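Local coordinates for TetR family transcriptional regulator (Chloroflexus aurantiacus, PDB 3NRG), which probably binds DNA at regulatory sites as a transcription factor of the TetR family, at residues D59-L64 / D119-A124; L94-I99 / R201-V206; Y137-V142 / T159-L164; E25-D30 / A109-K114. One frame throughout, in Å; residues are numbered along the deposited sequence.

Contact 1. Residues D59-L64 / D119-A124; sequences DCYLYL and DVPLPA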
loop_
_atom_site.group_PDB
_atom_site.type_symbol
_atom_site.label_atom_id
_atom_site.label_comp_id
_atom_site.label_asym_id
_atom_site.label_seq_id
_atom_site.Cartn_x
_atom_site.Cartn_y
_atom_site.Cartn_z
ATOM N N ASP A 59 7.825 16.530 7.635
ATOM C CA ASP A 59 6.662 17.081 6.930
ATOM C C ASP A 59 6.534 16.513 5.523
ATOM O O ASP A 59 5.414 16.239 5.068
ATOM C CB ASP A 59 6.719 18.618 6.891
ATOM C CG ASP A 59 6.479 19.292 8.235
ATOM O OD1 ASP A 59 6.320 18.566 9.249
ATOM O OD2 ASP A 59 6.440 20.542 8.272
ATOM N N CYS A 60 7.683 16.297 4.843
ATOM C CA CYS A 60 7.713 15.719 3.498
ATOM C C CYS A 60 7.251 14.257 3.519
ATOM O O CYS A 60 6.456 13.856 2.673
ATOM C CB CYS A 60 9.100 15.862 2.879
ATOM S SG CYS A 60 9.187 15.380 1.140
ATOM N N TYR A 61 7.715 13.479 4.516
ATOM C CA TYR A 61 7.327 12.080 4.685
ATOM C C TYR A 61 5.828 11.936 4.988
ATOM O O TYR A 61 5.178 11.039 4.446
ATOM C CB TYR A 61 8.166 11.411 5.783
ATOM C CG TYR A 61 7.865 9.938 5.950
ATOM C CD1 TYR A 61 8.358 8.999 5.048
ATOM C CD2 TYR A 61 7.086 9.480 7.011
ATOM C CE1 TYR A 61 8.073 7.644 5.189
ATOM C CE2 TYR A 61 6.801 8.125 7.167
ATOM C CZ TYR A 61 7.294 7.208 6.248
ATOM O OH TYR A 61 7.020 5.870 6.386
ATOM N N LEU A 62 5.285 12.817 5.853
ATOM C CA LEU A 62 3.860 12.825 6.204
ATOM C C LEU A 62 2.997 13.105 4.980
ATOM O O LEU A 62 1.942 12.485 4.820
ATOM C CB LEU A 62 3.576 13.873 7.294
ATOM C CG LEU A 62 3.438 13.344 8.722
ATOM C CD1 LEU A 62 4.790 12.929 9.296
ATOM C CD2 LEU A 62 2.811 14.385 9.621
ATOM N N TYR A 63 3.443 14.043 4.111
ATOM C CA TYR A 63 2.742 14.391 2.872
ATOM C C TYR A 63 2.662 13.171 1.932
ATOM O O TYR A 63 1.604 12.903 1.361
ATOM C CB TYR A 63 3.443 15.584 2.177
ATOM C CG TYR A 63 2.971 15.849 0.761
ATOM C CD1 TYR A 63 1.756 16.483 0.517
ATOM C CD2 TYR A 63 3.764 15.518 -0.332
ATOM C CE1 TYR A 63 1.320 16.739 -0.783
ATOM C CE2 TYR A 63 3.339 15.767 -1.638
ATOM C CZ TYR A 63 2.117 16.385 -1.859
ATOM O OH TYR A 63 1.698 16.645 -3.140
ATOM N N LEU A 64 3.771 12.424 1.807
ATOM C CA LEU A 64 3.839 11.239 0.959
ATOM C C LEU A 64 2.976 10.088 1.505
ATOM O O LEU A 64 2.355 9.363 0.720
ATOM C CB LEU A 64 5.297 10.787 0.781
ATOM C CG LEU A 64 6.237 11.781 0.082
ATOM C CD1 LEU A 64 7.640 11.331 0.184
ATOM C CD2 LEU A 64 5.857 11.980 -1.379
ATOM N N ASP A 119 11.596 2.633 11.579
ATOM C CA ASP A 119 11.357 3.661 12.599
ATOM C C ASP A 119 11.108 4.995 11.902
ATOM O O ASP A 119 12.052 5.742 11.619
ATOM C CB ASP A 119 12.553 3.756 13.584
ATOM C CG ASP A 119 12.313 4.648 14.807
ATOM O OD1 ASP A 119 11.758 5.764 14.636
ATOM O OD2 ASP A 119 12.766 4.274 15.913
ATOM N N VAL A 120 9.841 5.269 11.581
ATOM C CA VAL A 120 9.453 6.488 10.874
ATOM C C VAL A 120 8.692 7.459 11.795
ATOM O O VAL A 120 7.982 7.016 12.701
ATOM C CB VAL A 120 8.682 6.184 9.558
ATOM C CG1 VAL A 120 9.599 5.527 8.526
ATOM C CG2 VAL A 120 7.446 5.322 9.820
ATOM N N PRO A 121 8.866 8.790 11.622
ATOM C CA PRO A 121 8.190 9.727 12.523
ATOM C C PRO A 121 6.779 10.076 12.067
ATOM O O PRO A 121 6.575 11.065 11.363
ATOM C CB PRO A 121 9.122 10.939 12.532
ATOM C CG PRO A 121 9.837 10.883 11.212
ATOM C CD PRO A 121 9.700 9.499 10.630
ATOM N N LEU A 122 5.805 9.257 12.471
ATOM C CA LEU A 122 4.403 9.482 12.142
ATOM C C LEU A 122 3.592 9.731 13.414
ATOM O O LEU A 122 3.907 9.156 14.461
ATOM C CB LEU A 122 3.822 8.279 11.366
ATOM C CG LEU A 122 4.299 8.107 9.915
ATOM C CD1 LEU A 122 3.901 6.758 9.377
ATOM C CD2 LEU A 122 3.759 9.229 9.003
ATOM N N PRO A 123 2.521 10.567 13.353
ATOM C CA PRO A 123 1.707 10.796 14.559
ATOM C C PRO A 123 1.002 9.523 15.023
ATOM O O PRO A 123 0.797 8.602 14.223
ATOM C CB PRO A 123 0.698 11.868 14.113
ATOM C CG PRO A 123 1.246 12.431 12.844
ATOM C CD PRO A 123 2.003 11.329 12.200
ATOM N N ALA A 124 0.629 9.468 16.321
ATOM C CA ALA A 124 -0.039 8.310 16.929
ATOM C C ALA A 124 -1.253 7.814 16.116
ATOM O O ALA A 124 -1.371 6.610 15.869
ATOM C CB ALA A 124 -0.458 8.637 18.355
#
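The ring of Tyr-61 meets Leu-122 at its edge: CG of the leucine lies near the ring plane, 3.7 Å from CE2 of Tyr-61. Val-120 comes in obliquely, with its CB 3.6 Å from Tyr-61 CE2 and its two methyls beside the phenol oxygen. Both aliphatic side chains cross the tyrosine at about a right angle, and Tyr-31 adds an edge-to-face ring contact from outside the two segments. Because its CG stands anti to the backbone N (chi1 -177°), Tyr-61 extends its long flat side chain from helix 57-78 across to the loop. Residues 59-64 fall in the TetR-type DNA-binding family region, whereas the loop belongs to the tetracyclin repressor-like C-terminal domain, joining helix 106-114 to helix 124-147. The loop bends in an inverse gamma turn centred on Pro-121, with Val-120 before it and Leu-122 after it. Leu-62 and Leu-122 slide past each other in opposite directions, bringing CD1 of Leu-62 to 3.9 Å from CD2 of Leu-122. The other methyl, Leu-62 CD2, touches CD of the Pro-123 ring, 4.1 Å away. Pro-123 occupies the N-cap of helix 124-147, where a proline's missing N-H costs the helix no bond.

Contact 2. Residues L94-I99 / R201-V206; sequences LLDVGI and RVIEQV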
loop_
_atom_site.group_PDB
_atom_site.type_symbol
_atom_site.label_atom_id
_atom_site.label_comp_id
_atom_site.label_asym_id
_atom_site.label_seq_id
_atom_site.Cartn_x
_atom_site.Cartn_y
_atom_site.Cartn_z
ATOM N N LEU A 94 -11.060 -7.937 -2.563
ATOM C CA LEU A 94 -10.243 -7.021 -1.761
ATOM C C LEU A 94 -8.735 -7.296 -1.932
ATOM O O LEU A 94 -7.930 -6.357 -1.935
ATOM C CB LEU A 94 -10.646 -7.109 -0.280
ATOM C CG LEU A 94 -10.066 -6.036 0.655
ATOM C CD1 LEU A 94 -10.635 -4.632 0.323
ATOM C CD2 LEU A 94 -10.328 -6.397 2.114
ATOM N N LEU A 95 -8.360 -8.577 -2.080
ATOM C CA LEU A 95 -6.968 -8.978 -2.310
ATOM C C LEU A 95 -6.513 -8.500 -3.693
ATOM O O LEU A 95 -5.414 -7.962 -3.826
ATOM C CB LEU A 95 -6.836 -10.514 -2.186
ATOM C CG LEU A 95 -5.422 -11.107 -2.196
ATOM C CD1 LEU A 95 -4.517 -10.418 -1.181
ATOM C CD2 LEU A 95 -5.469 -12.596 -1.920
ATOM N N ASP A 96 -7.400 -8.632 -4.703
ATOM C CA ASP A 96 -7.154 -8.191 -6.075
ATOM C C ASP A 96 -6.968 -6.662 -6.142
ATOM O O ASP A 96 -6.037 -6.189 -6.794
ATOM C CB ASP A 96 -8.316 -8.623 -6.979
ATOM C CG ASP A 96 -7.882 -9.212 -8.301
ATOM O OD1 ASP A 96 -7.265 -8.471 -9.112
ATOM O OD2 ASP A 96 -8.223 -10.387 -8.567
ATOM N N VAL A 97 -7.844 -5.899 -5.446
ATOM C CA VAL A 97 -7.771 -4.433 -5.388
ATOM C C VAL A 97 -6.429 -3.968 -4.779
ATOM O O VAL A 97 -5.742 -3.128 -5.368
ATOM C CB VAL A 97 -8.993 -3.832 -4.634
ATOM C CG1 VAL A 97 -8.757 -2.365 -4.277
ATOM C CG2 VAL A 97 -10.269 -3.988 -5.452
ATOM N N GLY A 98 -6.069 -4.541 -3.628
ATOM C CA GLY A 98 -4.823 -4.227 -2.934
ATOM C C GLY A 98 -3.598 -4.436 -3.799
ATOM O O GLY A 98 -2.690 -3.602 -3.811
ATOM N N ILE A 99 -3.589 -5.537 -4.564
ATOM C CA ILE A 99 -2.506 -5.883 -5.484
ATOM C C ILE A 99 -2.489 -4.923 -6.707
ATOM O O ILE A 99 -1.412 -4.486 -7.129
ATOM C CB ILE A 99 -2.613 -7.392 -5.877
ATOM C CG1 ILE A 99 -2.251 -8.301 -4.655
ATOM C CG2 ILE A 99 -1.737 -7.724 -7.085
ATOM C CD1 ILE A 99 -2.787 -9.765 -4.722
ATOM N N ARG A 201 -4.461 -17.081 -10.687
ATOM C CA ARG A 201 -4.583 -18.453 -10.190
ATOM C C ARG A 201 -3.925 -18.602 -8.829
ATOM O O ARG A 201 -4.382 -19.409 -8.021
ATOM C CB ARG A 201 -4.065 -19.492 -11.208
ATOM C CG ARG A 201 -2.629 -19.285 -11.660
ATOM C CD ARG A 201 -2.356 -19.935 -13.009
ATOM N NE ARG A 201 -3.173 -19.345 -14.077
ATOM C CZ ARG A 201 -2.961 -19.546 -15.374
ATOM N NH1 ARG A 201 -1.942 -20.295 -15.779
ATOM N NH2 ARG A 201 -3.749 -18.977 -16.277
ATOM N N VAL A 202 -2.909 -17.751 -8.536
ATOM C CA VAL A 202 -2.250 -17.707 -7.229
ATOM C C VAL A 202 -3.210 -17.052 -6.217
ATOM O O VAL A 202 -3.434 -17.605 -5.136
ATOM C CB VAL A 202 -0.880 -16.976 -7.296
ATOM C CG1 VAL A 202 -0.272 -16.815 -5.905
ATOM C CG2 VAL A 202 0.085 -17.706 -8.226
ATOM N N ILE A 203 -3.829 -15.912 -6.604
ATOM C CA ILE A 203 -4.814 -15.214 -5.773
ATOM C C ILE A 203 -5.975 -16.152 -5.418
ATOM O O ILE A 203 -6.355 -16.228 -4.247
ATOM C CB ILE A 203 -5.287 -13.896 -6.454
ATOM C CG1 ILE A 203 -4.121 -12.872 -6.521
ATOM C CG2 ILE A 203 -6.509 -13.292 -5.731
ATOM C CD1 ILE A 203 -4.285 -11.794 -7.589
ATOM N N GLU A 204 -6.475 -16.936 -6.413
ATOM C CA GLU A 204 -7.548 -17.916 -6.196
ATOM C C GLU A 204 -7.079 -19.058 -5.280
ATOM O O GLU A 204 -7.804 -19.439 -4.361
ATOM C CB GLU A 204 -8.064 -18.472 -7.533
ATOM C CG GLU A 204 -8.838 -17.458 -8.364
ATOM C CD GLU A 204 -9.297 -17.945 -9.729
ATOM O OE1 GLU A 204 -8.956 -19.091 -10.109
ATOM O OE2 GLU A 204 -9.994 -17.171 -10.427
ATOM N N GLN A 205 -5.840 -19.567 -5.504
ATOM C CA GLN A 205 -5.222 -20.609 -4.669
ATOM C C GLN A 205 -5.122 -20.151 -3.205
ATOM O O GLN A 205 -5.461 -20.916 -2.305
ATOM C CB GLN A 205 -3.830 -20.969 -5.206
ATOM C CG GLN A 205 -3.833 -22.103 -6.224
ATOM C CD GLN A 205 -3.638 -23.469 -5.588
ATOM O OE1 GLN A 205 -3.415 -23.608 -4.379
ATOM N NE2 GLN A 205 -3.650 -24.501 -6.405
ATOM N N VAL A 206 -4.688 -18.885 -2.980
ATOM C CA VAL A 206 -4.560 -18.292 -1.640
ATOM C C VAL A 206 -5.913 -18.261 -0.921
ATOM O O VAL A 206 -6.005 -18.691 0.231
ATOM C CB VAL A 206 -3.899 -16.886 -1.695
ATOM C CG1 VAL A 206 -4.158 -16.100 -0.416
ATOM C CG2 VAL A 206 -2.408 -16.994 -1.968
#
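Ile-203 packs against Leu-95 and Ile-99 where helix 196-214 meets helix 87-104. It points at the facing helix and divides its branches between these two partners. Its CG2 lies 4.0 Å from Leu-95 CD2, the two side chains sliding past each other in opposite directions. Its longer branch runs the other way, so that Ile-203 CD1 and Ile-99 CD1 meet tip to tip at 3.8 Å. With CG1 beside the backbone N (chi1 -67°) and CG2 anti to it, the beta-branched side chain of Ile-203 can serve both neighbours at once. Leu-95 CD2 also touches Val-206 CG1 at 4.0 Å, the valine crossing it at about a right angle one helical turn beyond Ile-203.

Asp-96 lies beside this apolar patch. Its OD2 comes no nearer to Ile-203 than 4.3 Å, at CD1. Outside the two segments, Arg-92 of helix 87-104 forms a salt bridge with Glu-204 of helix 196-214 and a long, weak ion pair with Asp-96 of its own helix. No hydrogen bond joins the two segments directly.

The axes of the two short segments approach to 10.8 Å at 137°, an oblique antiparallel crossing spaced by branched side chains. Phe-168 and Leu-171 of helix 157-179 extend the apolar surface around Leu-95, part of the apolar core of the all-helical C-terminal domain of TetR regulators.

Contact 3. Residues Y137-V142 / T159-L164; sequences YFKQLV and TAAFVL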
loop_
_atom_site.group_PDB
_atom_site.type_symbol
_atom_site.label_atom_id
_atom_site.label_comp_id
_atom_site.label_asym_id
_atom_site.label_seq_id
_atom_site.Cartn_x
_atom_site.Cartn_y
_atom_site.Cartn_z
ATOM N N TYR A 137 -9.897 -4.532 10.656
ATOM C CA TYR A 137 -10.975 -4.765 9.686
ATOM C C TYR A 137 -11.208 -6.270 9.459
ATOM O O TYR A 137 -12.357 -6.717 9.470
ATOM C CB TYR A 137 -10.686 -4.036 8.357
ATOM C CG TYR A 137 -11.792 -4.178 7.328
ATOM C CD1 TYR A 137 -13.036 -3.577 7.522
ATOM C CD2 TYR A 137 -11.577 -4.861 6.132
ATOM C CE1 TYR A 137 -14.055 -3.702 6.578
ATOM C CE2 TYR A 137 -12.584 -4.976 5.171
ATOM C CZ TYR A 137 -13.826 -4.406 5.406
ATOM O OH TYR A 137 -14.818 -4.514 4.464
ATOM N N PHE A 138 -10.113 -7.056 9.302
ATOM C CA PHE A 138 -10.204 -8.505 9.129
ATOM C C PHE A 138 -10.814 -9.178 10.351
ATOM O O PHE A 138 -11.638 -10.076 10.198
ATOM C CB PHE A 138 -8.830 -9.116 8.806
ATOM C CG PHE A 138 -8.265 -8.719 7.463
ATOM C CD1 PHE A 138 -8.982 -8.944 6.291
ATOM C CD2 PHE A 138 -6.978 -8.214 7.357
ATOM C CE1 PHE A 138 -8.450 -8.596 5.048
ATOM C CE2 PHE A 138 -6.447 -7.863 6.112
ATOM C CZ PHE A 138 -7.185 -8.059 4.966
ATOM N N LYS A 139 -10.448 -8.712 11.568
ATOM C CA LYS A 139 -11.000 -9.243 12.826
ATOM C C LYS A 139 -12.518 -9.032 12.878
ATOM O O LYS A 139 -13.251 -9.943 13.259
ATOM C CB LYS A 139 -10.312 -8.592 14.040
ATOM C CG LYS A 139 -10.547 -9.339 15.349
ATOM C CD LYS A 139 -9.886 -8.639 16.522
ATOM C CE LYS A 139 -10.208 -9.320 17.826
ATOM N NZ LYS A 139 -9.568 -8.635 18.974
ATOM N N GLN A 140 -12.986 -7.850 12.428
ATOM C CA GLN A 140 -14.413 -7.518 12.358
ATOM C C GLN A 140 -15.137 -8.469 11.385
ATOM O O GLN A 140 -16.202 -8.982 11.721
ATOM C CB GLN A 140 -14.596 -6.047 11.924
ATOM C CG GLN A 140 -16.036 -5.532 12.014
ATOM C CD GLN A 140 -16.189 -4.135 11.431
ATOM O OE1 GLN A 140 -15.284 -3.288 11.504
ATOM N NE2 GLN A 140 -17.361 -3.851 10.879
ATOM N N LEU A 141 -14.523 -8.743 10.202
ATOM C CA LEU A 141 -15.096 -9.654 9.190
ATOM C C LEU A 141 -15.178 -11.088 9.700
ATOM O O LEU A 141 -16.181 -11.763 9.458
ATOM C CB LEU A 141 -14.283 -9.619 7.879
ATOM C CG LEU A 141 -14.285 -8.311 7.083
ATOM C CD1 LEU A 141 -13.370 -8.417 5.893
ATOM C CD2 LEU A 141 -15.679 -7.949 6.612
ATOM N N VAL A 142 -14.118 -11.562 10.400
ATOM C CA VAL A 142 -14.080 -12.923 10.956
ATOM C C VAL A 142 -15.118 -13.072 12.077
ATOM O O VAL A 142 -15.837 -14.075 12.110
ATOM C CB VAL A 142 -12.646 -13.344 11.405
ATOM C CG1 VAL A 142 -12.658 -14.694 12.111
ATOM C CG2 VAL A 142 -11.695 -13.376 10.222
ATOM N N THR A 159 -6.471 -14.596 15.731
ATOM C CA THR A 159 -5.558 -15.491 15.019
ATOM C C THR A 159 -5.862 -15.506 13.510
ATOM O O THR A 159 -4.943 -15.396 12.697
ATOM C CB THR A 159 -5.603 -16.898 15.652
ATOM O OG1 THR A 159 -5.311 -16.792 17.046
ATOM C CG2 THR A 159 -4.634 -17.856 15.004
ATOM N N ALA A 160 -7.158 -15.627 13.142
ATOM C CA ALA A 160 -7.591 -15.623 11.740
ATOM C C ALA A 160 -7.276 -14.272 11.070
ATOM O O ALA A 160 -6.869 -14.249 9.906
ATOM C CB ALA A 160 -9.079 -15.922 11.650
ATOM N N ALA A 161 -7.436 -13.146 11.825
ATOM C CA ALA A 161 -7.126 -11.801 11.333
ATOM C C ALA A 161 -5.627 -11.658 11.085
ATOM O O ALA A 161 -5.228 -11.041 10.098
ATOM C CB ALA A 161 -7.591 -10.759 12.327
ATOM N N PHE A 162 -4.793 -12.263 11.965
ATOM C CA PHE A 162 -3.339 -12.263 11.810
ATOM C C PHE A 162 -2.934 -12.937 10.496
ATOM O O PHE A 162 -2.131 -12.383 9.748
ATOM C CB PHE A 162 -2.658 -12.951 13.018
ATOM C CG PHE A 162 -1.259 -13.448 12.732
ATOM C CD1 PHE A 162 -0.185 -12.562 12.668
ATOM C CD2 PHE A 162 -1.020 -14.794 12.475
ATOM C CE1 PHE A 162 1.096 -13.015 12.360
ATOM C CE2 PHE A 162 0.260 -15.243 12.157
ATOM C CZ PHE A 162 1.309 -14.351 12.096
ATOM N N VAL A 163 -3.493 -14.129 10.220
ATOM C CA VAL A 163 -3.214 -14.903 8.997
ATOM C C VAL A 163 -3.640 -14.123 7.743
ATOM O O VAL A 163 -2.876 -14.047 6.787
ATOM C CB VAL A 163 -3.854 -16.331 9.051
ATOM C CG1 VAL A 163 -3.623 -17.095 7.750
ATOM C CG2 VAL A 163 -3.320 -17.125 10.239
ATOM N N LEU A 164 -4.842 -13.517 7.764
ATOM C CA LEU A 164 -5.339 -12.716 6.637
ATOM C C LEU A 164 -4.455 -11.481 6.404
ATOM O O LEU A 164 -4.042 -11.224 5.270
ATOM C CB LEU A 164 -6.798 -12.288 6.869
ATOM C CG LEU A 164 -7.858 -13.407 6.835
ATOM C CD1 LEU A 164 -9.145 -12.948 7.473
ATOM C CD2 LEU A 164 -8.121 -13.874 5.420
#
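Segments 137-142 and 159-164 pack with their axes only 8.2 Å apart, their directions turned 128° from each other in an oblique antiparallel crossing. They lie on consecutive helices, 124-147 and 157-179, of the all-helical TetR C-terminal domain. Alanines make the close approach possible: the CA atoms of Lys-139 and Ala-161 are 4.9 Å apart, and the small methyl of Ala-161 sits against the backbone of Lys-139, its CB 3.6 Å from Lys-139 N. Lys-139 contributes the base of its side chain, while its extended chain carries the ammonium group away from the apolar interface.

Leu-164 sits between Phe-138 and Val-142. It lays its CB over a face of the Phe-138 ring, a CH-pi contact of 4.0 Å to the centroid and 17° off the ring normal. Phe-138 CG lies anti to its carbonyl carbon (chi1 -67°), which turns the ring toward the second helix; there it also meets the ring of Phe-168, while Leu-91 of helix 87-104 touches it as well. Replacing Phe-138 by alanine would remove that ring and would probably leave Leu-164 CB and the ring of Phe-168 without their partner.

The CD1 methyl of Leu-164 turns to Val-142, lying 3.8 Å from its CG2. Both methyls of Val-142 also touch the CB of Ala-160, CG1 of the valine at 3.8 Å.

Contact 4. Residues E25-D30 / A109-K114; sequences EFAQND and AQIAYK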
loop_
_atom_site.group_PDB
_atom_site.type_symbol
_atom_site.label_atom_id
_atom_site.label_comp_id
_atom_site.label_asym_id
_atom_site.label_seq_id
_atom_site.Cartn_x
_atom_site.Cartn_y
_atom_site.Cartn_z
ATOM N N GLU A 25 13.169 8.589 -3.977
ATOM C CA GLU A 25 14.067 8.703 -2.822
ATOM C C GLU A 25 13.518 8.013 -1.556
ATOM O O GLU A 25 14.258 7.296 -0.881
ATOM C CB GLU A 25 14.401 10.189 -2.542
ATOM C CG GLU A 25 15.426 10.410 -1.435
ATOM C CD GLU A 25 16.859 10.003 -1.742
ATOM O OE1 GLU A 25 17.184 9.797 -2.934
ATOM O OE2 GLU A 25 17.669 9.939 -0.787
ATOM N N PHE A 26 12.238 8.239 -1.230
ATOM C CA PHE A 26 11.630 7.649 -0.037
ATOM C C PHE A 26 11.276 6.150 -0.191
ATOM O O PHE A 26 11.175 5.447 0.816
ATOM C CB PHE A 26 10.420 8.467 0.440
ATOM C CG PHE A 26 10.789 9.672 1.276
ATOM C CD1 PHE A 26 10.867 10.938 0.706
ATOM C CD2 PHE A 26 11.061 9.542 2.633
ATOM C CE1 PHE A 26 11.188 12.055 1.483
ATOM C CE2 PHE A 26 11.410 10.657 3.402
ATOM C CZ PHE A 26 11.462 11.907 2.822
ATOM N N ALA A 27 11.121 5.661 -1.437
ATOM C CA ALA A 27 10.821 4.247 -1.677
ATOM C C ALA A 27 12.103 3.405 -1.793
ATOM O O ALA A 27 12.122 2.250 -1.352
ATOM C CB ALA A 27 9.980 4.093 -2.931
ATOM N N GLN A 28 13.172 3.984 -2.388
ATOM C CA GLN A 28 14.451 3.290 -2.594
ATOM C C GLN A 28 15.354 3.312 -1.349
ATOM O O GLN A 28 16.318 2.542 -1.283
ATOM C CB GLN A 28 15.202 3.880 -3.798
ATOM C CG GLN A 28 14.532 3.612 -5.145
ATOM C CD GLN A 28 15.151 4.419 -6.276
ATOM O OE1 GLN A 28 16.268 4.951 -6.173
ATOM N NE2 GLN A 28 14.442 4.511 -7.388
ATOM N N ASN A 29 15.065 4.205 -0.378
ATOM C CA ASN A 29 15.901 4.353 0.818
ATOM C C ASN A 29 15.083 4.389 2.108
ATOM O O ASN A 29 13.923 4.815 2.099
ATOM C CB ASN A 29 16.759 5.634 0.721
ATOM C CG ASN A 29 17.663 5.685 -0.477
ATOM O OD1 ASN A 29 18.763 5.126 -0.478
ATOM N ND2 ASN A 29 17.234 6.388 -1.512
ATOM N N ASP A 30 15.713 3.975 3.234
ATOM C CA ASP A 30 15.113 4.035 4.573
ATOM C C ASP A 30 15.036 5.501 5.006
ATOM O O ASP A 30 15.861 6.304 4.570
ATOM C CB ASP A 30 15.970 3.220 5.579
ATOM C CG ASP A 30 15.588 3.407 7.043
ATOM O OD1 ASP A 30 14.459 3.031 7.412
ATOM O OD2 ASP A 30 16.422 3.931 7.811
ATOM N N ALA A 109 3.080 2.677 -2.562
ATOM C CA ALA A 109 2.862 1.407 -1.865
ATOM C C ALA A 109 4.097 0.975 -1.084
ATOM O O ALA A 109 3.964 0.489 0.044
ATOM C CB ALA A 109 2.473 0.327 -2.858
ATOM N N GLN A 110 5.304 1.161 -1.678
ATOM C CA GLN A 110 6.575 0.792 -1.047
ATOM C C GLN A 110 6.859 1.669 0.182
ATOM O O GLN A 110 7.324 1.159 1.205
ATOM C CB GLN A 110 7.732 0.855 -2.070
ATOM C CG GLN A 110 9.105 0.395 -1.529
ATOM C CD GLN A 110 9.133 -1.048 -1.047
ATOM O OE1 GLN A 110 9.800 -1.377 -0.065
ATOM N NE2 GLN A 110 8.444 -1.946 -1.751
ATOM N N ILE A 111 6.532 2.979 0.097
ATOM C CA ILE A 111 6.696 3.913 1.221
ATOM C C ILE A 111 5.756 3.507 2.389
ATOM O O ILE A 111 6.192 3.450 3.541
ATOM C CB ILE A 111 6.476 5.391 0.757
ATOM C CG1 ILE A 111 7.577 5.824 -0.244
ATOM C CG2 ILE A 111 6.414 6.349 1.960
ATOM C CD1 ILE A 111 7.217 7.047 -1.109
ATOM N N ALA A 112 4.495 3.162 2.069
ATOM C CA ALA A 112 3.510 2.713 3.060
ATOM C C ALA A 112 3.899 1.346 3.655
ATOM O O ALA A 112 3.658 1.099 4.840
ATOM C CB ALA A 112 2.128 2.637 2.424
ATOM N N TYR A 113 4.518 0.469 2.827
ATOM C CA TYR A 113 4.971 -0.857 3.252
ATOM C C TYR A 113 6.134 -0.752 4.240
ATOM O O TYR A 113 6.151 -1.483 5.237
ATOM C CB TYR A 113 5.370 -1.706 2.030
ATOM C CG TYR A 113 5.908 -3.082 2.379
ATOM C CD1 TYR A 113 5.048 -4.127 2.705
ATOM C CD2 TYR A 113 7.270 -3.361 2.296
ATOM C CE1 TYR A 113 5.538 -5.398 3.013
ATOM C CE2 TYR A 113 7.771 -4.629 2.595
ATOM C CZ TYR A 113 6.900 -5.646 2.949
ATOM O OH TYR A 113 7.390 -6.895 3.237
ATOM N N LYS A 114 7.116 0.158 3.963
ATOM C CA LYS A 114 8.274 0.344 4.840
ATOM C C LYS A 114 7.862 0.906 6.209
ATOM O O LYS A 114 8.497 0.594 7.210
ATOM C CB LYS A 114 9.329 1.247 4.177
ATOM C CG LYS A 114 10.207 0.532 3.154
ATOM C CD LYS A 114 11.376 1.416 2.717
ATOM C CE LYS A 114 12.389 0.657 1.900
ATOM N NZ LYS A 114 13.588 1.474 1.616
#
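Ile-111 turns the end of its side chain onto the backbone between Phe-26 and Ala-27. With CG1 anti to the carbonyl carbon (chi1 -65°), the longer branch lies across that peptide, CG1 of Ile-111 being 3.7 Å from Ala-27 N, and its terminal CD1 goes on to Phe-26 CB at 3.8 Å. The phenylalanine ring itself leads away, against helix 57-78, where it rests on Cys-60 and Leu-64. Ala-27 is small enough to let the chains come close, with 5.1 Å between the CA atoms of Ala-27 and Ile-111. Its methyl meets CB of Gln-110 at 4.0 Å, while CG of the glutamine, whose chain bends at chi2, lies 3.5 Å from Ala-27 O. A serine in place of Ile-111 would lack the long branch and is likely to open a gap beside Phe-26 CB and Ala-27.

Lys-114 reaches over with an extended chain. In the one of two conformers described, its NZ makes a weak hydrogen bond to Ala-27 O at 3.4 Å, a doubtful anchor given the alternate position. On the far side of segment 25-30, Asn-29 ND2 donates to a lone pair of Glu-25 O at 3.2 Å, a fairly straight bond (161°) that ties the loop residue back onto the preceding turn. Glu-25 also forms a salt bridge with Arg-38 of the predicted helix-turn-helix. Helix 12-28 is thus backed against helix 106-114, an interdomain packing typical of TetR regulators, where the DNA-binding helices abut the C-terminal domain.

Contacts 1 and 4 adjoin each other between the DNA-binding region and the C-terminal domain. Their centres are 12 Å apart, and Phe-26 of contact 4 packs against Tyr-61 of contact 1. Contacts 2 and 3 lie within the C-terminal domain, their centres 16 Å apart, and they touch where Leu-94 meets Tyr-137 and Phe-138. Contact 3 is nested in the chain loop that contact 2 closes. Between the two groups the centres are 23 to 29 Å apart, yet helix 87-104 of contact 2 directly precedes helix 106-114 of contact 4. In TetR relatives, ligand binding in the C-terminal domain is relayed to the DNA-binding region, and the interface of contacts 1 and 4 may play a like part here.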